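PDB 4HVT: post-proline cleaving enzyme from Rickettsia typhi, which probably acts as a serine endopeptidase of the prolyl oligopeptidase family, cleaving peptides on the carboxyl side of proline. Local coordinates for residues A[64-69]-A[501-506]; A[172-175]-A[181-184]; A[359-364]-A[424-429]. All coordinates share one frame; numbering follows the deposited sequence.

Contact 1 of 3, residues A[64-69]-A[501-506]; sequences ETIFYD and NEVWVK
Ile66 of helix 56-67 reaches over to Glu502 and Val503 of helix 498-505, packing the N-terminal segment onto the α/β-hydrolase fold, as in other prolyl oligopeptidases. Ile66 brings the largest share of buried surface. Its CG1 branch leads the way: with CG1 anti to the carbonyl carbon (chi1 -70°) and the chain extended beyond it, the CD1 methyl is carried across the gap between backbones whose nearest CA atoms, those of Ile66 and Glu502, stand 8.7 Å apart. There CD1 meets two successive residues, lying 3.8 Å from Glu502 CB and 4.0 Å from Val503 CG2. The side chain of Glu502 thus contributes its aliphatic root to the apolar patch, while the chain bends at chi2 and its carboxylate turns to Arg498 one helical turn earlier, where OE2 forms a salt bridge. Arg498 also pairs with Asp69, just beyond helix 56-67, and this shared arginine probably eases the proximity of the two carboxylates. Val503 continues the apolar surface along helix 56-67, touching Ile59 and Ile63. Residues 501-505 include a wider π-type turn, in which Lys506 N donates to Asn501 O at 2.9 Å. Beside the methyl contact, Glu502 OE2 itself passes 4.0 Å from Ile66 CG1.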
loop_
_atom_site.group_PDB
_atom_site.type_symbol
_atom_site.label_atom_id
_atom_site.label_comp_id
_atom_site.label_asym_id
_atom_site.label_seq_id
_atom_site.Cartn_x
_atom_site.Cartn_y
_atom_site.Cartn_z
ATOM N N GLU A 64 -18.087 13.659 -6.180
ATOM C CA GLU A 64 -18.933 13.631 -4.999
ATOM C C GLU A 64 -20.014 12.529 -5.109
ATOM O O GLU A 64 -20.282 11.821 -4.138
ATOM C CB GLU A 64 -19.520 15.003 -4.725
ATOM C CG GLU A 64 -18.441 15.986 -4.295
ATOM C CD GLU A 64 -18.959 17.293 -3.762
ATOM O OE1 GLU A 64 -20.099 17.675 -4.094
ATOM O OE2 GLU A 64 -18.201 17.944 -3.021
ATOM N N THR A 65 -20.570 12.348 -6.293
ATOM C CA THR A 65 -21.575 11.287 -6.487
ATOM C C THR A 65 -20.979 9.930 -6.144
ATOM O O THR A 65 -21.679 9.062 -5.632
ATOM C CB THR A 65 -22.108 11.249 -7.929
ATOM O OG1 THR A 65 -22.734 12.498 -8.181
ATOM C CG2 THR A 65 -23.139 10.135 -8.140
ATOM N N ILE A 66 -19.711 9.737 -6.471
ATOM C CA ILE A 66 -19.077 8.437 -6.251
ATOM C C ILE A 66 -18.654 8.287 -4.787
ATOM O O ILE A 66 -18.905 7.256 -4.147
ATOM C CB ILE A 66 -17.863 8.222 -7.161
ATOM C CG1 ILE A 66 -18.321 8.040 -8.617
ATOM C CG2 ILE A 66 -17.071 7.011 -6.712
ATOM C CD1 ILE A 66 -17.253 8.344 -9.652
ATOM N N PHE A 67 -17.988 9.299 -4.259
ATOM C CA PHE A 67 -17.414 9.190 -2.935
ATOM C C PHE A 67 -18.480 9.111 -1.856
ATOM O O PHE A 67 -18.287 8.420 -0.835
ATOM C CB PHE A 67 -16.470 10.366 -2.620
ATOM C CG PHE A 67 -15.049 10.155 -3.019
ATOM C CD1 PHE A 67 -14.678 10.052 -4.345
ATOM C CD2 PHE A 67 -14.055 10.171 -2.068
ATOM C CE1 PHE A 67 -13.343 9.915 -4.709
ATOM C CE2 PHE A 67 -12.727 10.015 -2.433
ATOM C CZ PHE A 67 -12.378 9.895 -3.757
ATOM N N TYR A 68 -19.616 9.786 -2.078
ATOM C CA TYR A 68 -20.680 9.838 -1.062
ATOM C C TYR A 68 -21.849 8.948 -1.442
ATOM O O TYR A 68 -22.950 9.109 -0.927
ATOM C CB TYR A 68 -21.153 11.284 -0.836
ATOM C CG TYR A 68 -20.005 12.247 -0.553
ATOM C CD1 TYR A 68 -18.894 11.848 0.201
ATOM C CD2 TYR A 68 -20.035 13.562 -1.037
ATOM C CE1 TYR A 68 -17.845 12.717 0.443
ATOM C CE2 TYR A 68 -18.988 14.453 -0.780
ATOM C CZ TYR A 68 -17.879 14.018 -0.062
ATOM O OH TYR A 68 -16.829 14.894 0.226
ATOM N N ASP A 69 -21.623 8.031 -2.371
ATOM C CA ASP A 69 -22.691 7.139 -2.834
ATOM C C ASP A 69 -23.075 6.132 -1.740
ATOM O O ASP A 69 -22.254 5.361 -1.257
ATOM C CB ASP A 69 -22.213 6.445 -4.118
ATOM C CG ASP A 69 -23.281 5.641 -4.815
ATOM O OD1 ASP A 69 -24.443 5.705 -4.405
ATOM O OD2 ASP A 69 -22.910 4.954 -5.801
ATOM N N ASN A 501 -12.767 4.954 -14.091
ATOM C CA ASN A 501 -13.690 4.497 -15.109
ATOM C C ASN A 501 -14.839 5.459 -15.352
ATOM O O ASN A 501 -15.239 5.698 -16.491
ATOM C CB ASN A 501 -14.271 3.118 -14.738
ATOM C CG ASN A 501 -13.265 1.991 -14.939
ATOM O OD1 ASN A 501 -12.280 2.142 -15.671
ATOM N ND2 ASN A 501 -13.461 0.890 -14.246
ATOM N N GLU A 502 -15.395 5.996 -14.270
ATOM C CA GLU A 502 -16.575 6.861 -14.407
ATOM C C GLU A 502 -16.240 8.307 -14.703
ATOM O O GLU A 502 -16.927 8.936 -15.469
ATOM C CB GLU A 502 -17.430 6.801 -13.162
ATOM C CG GLU A 502 -17.959 5.411 -12.863
ATOM C CD GLU A 502 -19.355 5.471 -12.357
ATOM O OE1 GLU A 502 -20.238 5.750 -13.223
ATOM O OE2 GLU A 502 -19.565 5.223 -11.141
ATOM N N VAL A 503 -15.192 8.844 -14.097
ATOM C CA VAL A 503 -14.858 10.240 -14.312
ATOM C C VAL A 503 -14.029 10.434 -15.570
ATOM O O VAL A 503 -14.253 11.404 -16.272
ATOM C CB VAL A 503 -14.139 10.889 -13.145
ATOM C CG1 VAL A 503 -13.894 12.343 -13.484
ATOM C CG2 VAL A 503 -14.998 10.749 -11.898
ATOM N N TRP A 504 -13.109 9.514 -15.851
ATOM C CA TRP A 504 -12.212 9.631 -16.989
ATOM C C TRP A 504 -12.735 8.857 -18.229
ATOM O O TRP A 504 -12.999 9.479 -19.247
ATOM C CB TRP A 504 -10.770 9.247 -16.584
ATOM C CG TRP A 504 -9.719 9.727 -17.572
ATOM C CD1 TRP A 504 -9.089 8.955 -18.489
ATOM C CD2 TRP A 504 -9.252 11.047 -17.765
ATOM N NE1 TRP A 504 -8.273 9.703 -19.261
ATOM C CE2 TRP A 504 -8.321 11.001 -18.823
ATOM C CE3 TRP A 504 -9.523 12.281 -17.155
ATOM C CZ2 TRP A 504 -7.645 12.144 -19.289
ATOM C CZ3 TRP A 504 -8.856 13.414 -17.620
ATOM C CH2 TRP A 504 -7.933 13.331 -18.686
ATOM N N VAL A 505 -12.893 7.533 -18.127
ATOM C CA VAL A 505 -13.081 6.668 -19.311
ATOM C C VAL A 505 -14.486 6.822 -19.884
ATOM O O VAL A 505 -14.666 6.842 -21.113
ATOM C CB VAL A 505 -12.775 5.178 -19.031
ATOM C CG1 VAL A 505 -12.805 4.374 -20.317
ATOM C CG2 VAL A 505 -11.389 5.008 -18.396
ATOM N N LYS A 506 -15.458 7.018 -19.013
ATOM C CA LYS A 506 -16.848 7.298 -19.453
ATOM C C LYS A 506 -16.993 8.616 -20.193
ATOM O O LYS A 506 -17.945 8.820 -20.961
ATOM C CB LYS A 506 -17.799 7.248 -18.245
ATOM C CG LYS A 506 -19.278 7.537 -18.520
ATOM C CD LYS A 506 -20.077 7.275 -17.249
ATOM C CE LYS A 506 -21.592 7.224 -17.455
ATOM N NZ LYS A 506 -22.224 6.712 -16.197
#

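Contact 2 of 3, residues A[172-175]-A[181-184]; sequences GFEP and KLLE
Pro175 meets Leu182 and Leu183 within a long surface loop of the β-propeller, the connection between strands 167-168 and 185-186 of one blade. The approach is end-on: the carbonyl of Pro175 points straight at the backbone of the returning segment, where Leu183 N donates to Pro175 O at 2.8 Å. The bond is nearly linear at both ends, with an N-H...O angle of 172° and a C=O...N angle of 173°, the nitrogen lying almost on the extension of the C=O bond.

The two leucine side chains leave the extended backbone on opposite sides of this carbonyl. On one side, Leu182 has CG anti to its backbone N (chi1 -178°), which swings the CD1 methyl back toward the proline. Leu182 CD1 lies 3.7 Å from Pro175 O and 4.2 Å from Pro175 CG, and looser against the carboxylate end of Glu174, whose extended chain brings OE2 to 4.3 Å from this same methyl. On the other side, Leu183 flanks the acceptor with its CB, 3.5 Å from Pro175 O.

Phe157 of strand 155-162 touches both Pro175 and Leu182, which places the loop against its own blade, and Leu204 touches Leu183. Phe173 packs edge-to-face against Trp221 of the following sheet. Near the hydrogen bond, the proline ring also has a backbone oxygen close by: Leu183 O comes obliquely to 3.5 Å from Pro175 CG.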
loop_
_atom_site.group_PDB
_atom_site.type_symbol
_atom_site.label_atom_id
_atom_site.label_comp_id
_atom_site.label_asym_id
_atom_site.label_seq_id
_atom_site.Cartn_x
_atom_site.Cartn_y
_atom_site.Cartn_z
ATOM N N GLY A 172 -7.869 0.384 30.260
ATOM C CA GLY A 172 -7.370 -0.723 29.458
ATOM C C GLY A 172 -6.067 -0.403 28.778
ATOM O O GLY A 172 -5.517 0.687 28.963
ATOM N N PHE A 173 -5.568 -1.331 27.964
ATOM C CA PHE A 173 -4.346 -1.095 27.191
ATOM C C PHE A 173 -4.447 0.109 26.246
ATOM O O PHE A 173 -5.287 0.121 25.329
ATOM C CB PHE A 173 -3.939 -2.341 26.416
ATOM C CG PHE A 173 -3.413 -3.450 27.286
ATOM C CD1 PHE A 173 -2.149 -3.353 27.874
ATOM C CD2 PHE A 173 -4.135 -4.624 27.449
ATOM C CE1 PHE A 173 -1.692 -4.362 28.637
ATOM C CE2 PHE A 173 -3.647 -5.678 28.240
ATOM C CZ PHE A 173 -2.421 -5.539 28.798
ATOM N N GLU A 174 -3.561 1.078 26.466
ATOM C CA GLU A 174 -3.495 2.341 25.694
ATOM C C GLU A 174 -2.147 2.915 26.109
ATOM O O GLU A 174 -1.886 2.967 27.327
ATOM C CB GLU A 174 -4.608 3.252 26.143
ATOM C CG GLU A 174 -4.549 4.615 25.488
ATOM C CD GLU A 174 -5.537 5.606 26.070
ATOM O OE1 GLU A 174 -6.004 5.415 27.210
ATOM O OE2 GLU A 174 -5.819 6.617 25.371
ATOM N N PRO A 175 -1.303 3.315 25.146
ATOM C CA PRO A 175 0.051 3.656 25.526
ATOM C C PRO A 175 0.185 5.073 26.084
ATOM O O PRO A 175 0.628 5.955 25.394
ATOM C CB PRO A 175 0.826 3.483 24.235
ATOM C CG PRO A 175 -0.152 3.838 23.168
ATOM C CD PRO A 175 -1.465 3.302 23.691
ATOM N N LYS A 181 0.171 11.160 29.466
ATOM C CA LYS A 181 0.701 11.540 28.151
ATOM C C LYS A 181 0.653 10.353 27.173
ATOM O O LYS A 181 1.152 9.279 27.436
ATOM C CB LYS A 181 2.132 12.032 28.356
ATOM C CG LYS A 181 2.961 12.246 27.091
ATOM C CD LYS A 181 2.916 13.667 26.638
ATOM C CE LYS A 181 3.397 13.810 25.169
ATOM N NZ LYS A 181 2.994 15.116 24.677
ATOM N N LEU A 182 0.097 10.579 26.003
ATOM C CA LEU A 182 -0.026 9.543 24.976
ATOM C C LEU A 182 1.256 9.415 24.153
ATOM O O LEU A 182 1.792 10.432 23.620
ATOM C CB LEU A 182 -1.169 9.919 24.043
ATOM C CG LEU A 182 -1.488 8.903 22.900
ATOM C CD1 LEU A 182 -2.053 7.612 23.439
ATOM C CD2 LEU A 182 -2.487 9.461 21.925
ATOM N N LEU A 183 1.757 8.180 24.066
ATOM C CA LEU A 183 2.956 7.894 23.343
ATOM C C LEU A 183 2.579 7.376 21.945
ATOM O O LEU A 183 1.655 6.575 21.818
ATOM C CB LEU A 183 3.757 6.877 24.098
ATOM C CG LEU A 183 4.174 7.312 25.515
ATOM C CD1 LEU A 183 4.697 6.086 26.235
ATOM C CD2 LEU A 183 5.197 8.402 25.477
ATOM N N GLU A 184 3.231 7.904 20.921
ATOM C CA GLU A 184 2.982 7.511 19.535
ATOM C C GLU A 184 4.239 6.973 18.920
ATOM O O GLU A 184 5.337 7.352 19.327
ATOM C CB GLU A 184 2.509 8.706 18.735
ATOM C CG GLU A 184 1.180 9.287 19.201
ATOM C CD GLU A 184 0.878 10.628 18.540
ATOM O OE1 GLU A 184 0.770 10.685 17.312
ATOM O OE2 GLU A 184 0.858 11.667 19.239
#

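Contact 3 of 3, residues A[359-364]-A[424-429]; sequences KDRVFL and YLWVKT
Phe363 and Trp426 form a T-shaped aromatic pair, the phenyl edge directed at the indole face. The two side chains come from opposite directions; the planes meet at 75°, and the centroid of the Phe363 ring lies 4.9 Å from that of the indole six-membered ring. Phe363 CZ does the touching: it sits over the middle of the indole system, 3.6 Å from both Trp426 CD2 and Trp426 CE2. Chi1 of 178° sends the Trp426 side chain toward strand 362-368, and chi2 of -102° turns the indole face to Phe363.

Apolar contact beyond the pair is slight, with Arg361 CG coming obliquely to 4.3 Å from Trp426 CZ2.

Polar contact runs through one water. It accepts from Trp426 NE1 at 2.8 Å, in the plane of the indole, and donates to Asp360 OD1 at 2.7 Å, which satisfies the N-H of the buried ring and probably helps fix its rotation. Asp360 is held in addition by His430, through OD2. Within 359-364, Arg361 NH1 donates to Asp360 O at 2.8 Å, from above the carbonyl plane.

Strands 362-368 and 422-426 belong to successive antiparallel sheets, and this packing joins two neighbouring blades of the seven-bladed β-propeller characteristic of prolyl oligopeptidases.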
loop_
_atom_site.group_PDB
_atom_site.type_symbol
_atom_site.label_atom_id
_atom_site.label_comp_id
_atom_site.label_asym_id
_atom_site.label_seq_id
_atom_site.Cartn_x
_atom_site.Cartn_y
_atom_site.Cartn_z
ATOM N N LYS A 359 -10.062 -22.526 8.049
ATOM C CA LYS A 359 -9.964 -23.651 9.005
ATOM C C LYS A 359 -9.349 -24.894 8.379
ATOM O O LYS A 359 -8.585 -25.620 9.025
ATOM C CB LYS A 359 -11.359 -23.999 9.542
ATOM C CG LYS A 359 -11.376 -25.007 10.696
ATOM C CD LYS A 359 -12.786 -25.413 11.069
ATOM C CE LYS A 359 -13.493 -24.445 11.986
ATOM N NZ LYS A 359 -14.848 -24.915 12.402
ATOM N N ASP A 360 -9.749 -25.202 7.139
ATOM C CA ASP A 360 -9.350 -26.454 6.535
ATOM C C ASP A 360 -8.776 -26.315 5.109
ATOM O O ASP A 360 -8.518 -27.308 4.464
ATOM C CB ASP A 360 -10.516 -27.430 6.566
ATOM C CG ASP A 360 -11.672 -26.970 5.753
ATOM O OD1 ASP A 360 -11.609 -25.911 5.113
ATOM O OD2 ASP A 360 -12.691 -27.694 5.773
ATOM N N ARG A 361 -8.488 -25.093 4.654
ATOM C CA ARG A 361 -7.871 -24.916 3.342
ATOM C C ARG A 361 -6.821 -23.800 3.362
ATOM O O ARG A 361 -6.977 -22.803 4.080
ATOM C CB ARG A 361 -8.954 -24.533 2.290
ATOM C CG ARG A 361 -9.899 -25.688 2.013
ATOM C CD ARG A 361 -9.248 -26.764 1.167
ATOM N NE ARG A 361 -10.186 -27.781 0.750
ATOM C CZ ARG A 361 -10.501 -28.854 1.490
ATOM N NH1 ARG A 361 -10.002 -29.016 2.735
ATOM N NH2 ARG A 361 -11.365 -29.781 1.033
ATOM N N VAL A 362 -5.825 -23.950 2.500
ATOM C CA VAL A 362 -4.873 -22.894 2.199
ATOM C C VAL A 362 -5.159 -22.449 0.757
ATOM O O VAL A 362 -5.312 -23.291 -0.124
ATOM C CB VAL A 362 -3.475 -23.450 2.244
ATOM C CG1 VAL A 362 -2.479 -22.360 1.909
ATOM C CG2 VAL A 362 -3.235 -24.108 3.626
ATOM N N PHE A 363 -5.272 -21.145 0.543
ATOM C CA PHE A 363 -5.432 -20.547 -0.762
ATOM C C PHE A 363 -4.105 -19.933 -1.196
ATOM O O PHE A 363 -3.484 -19.164 -0.431
ATOM C CB PHE A 363 -6.437 -19.379 -0.669
ATOM C CG PHE A 363 -7.871 -19.820 -0.552
ATOM C CD1 PHE A 363 -8.363 -20.477 0.582
ATOM C CD2 PHE A 363 -8.757 -19.488 -1.540
ATOM C CE1 PHE A 363 -9.699 -20.815 0.688
ATOM C CE2 PHE A 363 -10.077 -19.870 -1.447
ATOM C CZ PHE A 363 -10.559 -20.486 -0.364
ATOM N N LEU A 364 -3.650 -20.319 -2.379
ATOM C CA LEU A 364 -2.446 -19.830 -2.953
ATOM C C LEU A 364 -2.862 -19.017 -4.161
ATOM O O LEU A 364 -3.316 -19.563 -5.163
ATOM C CB LEU A 364 -1.539 -20.970 -3.385
ATOM C CG LEU A 364 -0.352 -20.637 -4.308
ATOM C CD1 LEU A 364 0.591 -19.611 -3.696
ATOM C CD2 LEU A 364 0.327 -21.843 -4.845
ATOM N N TYR A 424 -17.909 -12.947 -3.100
ATOM C CA TYR A 424 -18.344 -14.296 -2.969
ATOM C C TYR A 424 -18.090 -14.833 -1.575
ATOM O O TYR A 424 -17.092 -14.455 -0.967
ATOM C CB TYR A 424 -17.638 -15.196 -3.964
ATOM C CG TYR A 424 -17.655 -14.787 -5.386
ATOM C CD1 TYR A 424 -16.804 -13.798 -5.864
ATOM C CD2 TYR A 424 -18.505 -15.420 -6.309
ATOM C CE1 TYR A 424 -16.806 -13.462 -7.206
ATOM C CE2 TYR A 424 -18.498 -15.074 -7.611
ATOM C CZ TYR A 424 -17.681 -14.076 -8.062
ATOM O OH TYR A 424 -17.688 -13.723 -9.425
ATOM N N LEU A 425 -19.007 -15.668 -1.073
ATOM C CA LEU A 425 -18.834 -16.362 0.157
ATOM C C LEU A 425 -18.234 -17.716 -0.157
ATOM O O LEU A 425 -18.769 -18.495 -0.943
ATOM C CB LEU A 425 -20.150 -16.567 0.861
ATOM C CG LEU A 425 -20.154 -17.293 2.210
ATOM C CD1 LEU A 425 -19.423 -16.462 3.278
ATOM C CD2 LEU A 425 -21.595 -17.561 2.625
ATOM N N TRP A 426 -17.116 -18.020 0.481
ATOM C CA TRP A 426 -16.593 -19.378 0.454
ATOM C C TRP A 426 -17.283 -20.154 1.549
ATOM O O TRP A 426 -17.121 -19.862 2.718
ATOM C CB TRP A 426 -15.069 -19.344 0.688
ATOM C CG TRP A 426 -14.380 -20.693 0.741
ATOM C CD1 TRP A 426 -13.973 -21.346 1.895
ATOM C CD2 TRP A 426 -13.962 -21.523 -0.354
ATOM N NE1 TRP A 426 -13.327 -22.525 1.567
ATOM C CE2 TRP A 426 -13.327 -22.676 0.211
ATOM C CE3 TRP A 426 -14.088 -21.437 -1.746
ATOM C CZ2 TRP A 426 -12.756 -23.683 -0.583
ATOM C CZ3 TRP A 426 -13.548 -22.434 -2.530
ATOM C CH2 TRP A 426 -12.881 -23.561 -1.939
ATOM N N VAL A 427 -18.023 -21.172 1.149
ATOM C CA VAL A 427 -18.853 -21.942 2.060
ATOM C C VAL A 427 -18.139 -23.207 2.483
ATOM O O VAL A 427 -17.086 -23.597 1.942
ATOM C CB VAL A 427 -20.259 -22.226 1.492
ATOM C CG1 VAL A 427 -20.969 -20.898 1.295
ATOM C CG2 VAL A 427 -20.173 -22.985 0.204
ATOM N N LYS A 428 -18.702 -23.836 3.489
ATOM C CA LYS A 428 -18.004 -24.931 4.168
ATOM C C LYS A 428 -17.874 -26.174 3.314
ATOM O O LYS A 428 -17.016 -27.006 3.607
ATOM C CB LYS A 428 -18.675 -25.321 5.484
ATOM C CG LYS A 428 -19.428 -24.203 6.186
ATOM C CD LYS A 428 -20.313 -24.769 7.291
ATOM C CE LYS A 428 -21.470 -25.592 6.753
ATOM N NZ LYS A 428 -22.008 -26.497 7.800
ATOM N N THR A 429 -18.703 -26.294 2.278
ATOM C CA THR A 429 -18.602 -27.341 1.264
ATOM C C THR A 429 -17.596 -26.983 0.141
ATOM O O THR A 429 -17.539 -27.617 -0.914
ATOM C CB THR A 429 -19.990 -27.613 0.643
ATOM O OG1 THR A 429 -20.502 -26.413 0.054
ATOM C CG2 THR A 429 -20.963 -28.107 1.722
HETATM O O HOH W 1 -12.638 -23.682 4.035
#

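The three contacts lie far apart, with centres 33 to 40 Å from one another and nearest atoms no closer than about 16 Å. Contacts 2 and 3 both belong to the β-propeller and follow in series along the chain: contact 2 shapes a loop within one blade, whereas contact 3 joins the sheets of two later, adjacent blades. Contact 1 spans both of them, since its segments stand on either side of the whole propeller sequence. It brings helix 56-67, which precedes the first blade, onto helix 498-505 of the α/β-hydrolase domain. The propeller is thus an insertion between two parts that pack together, as in other prolyl oligopeptidases.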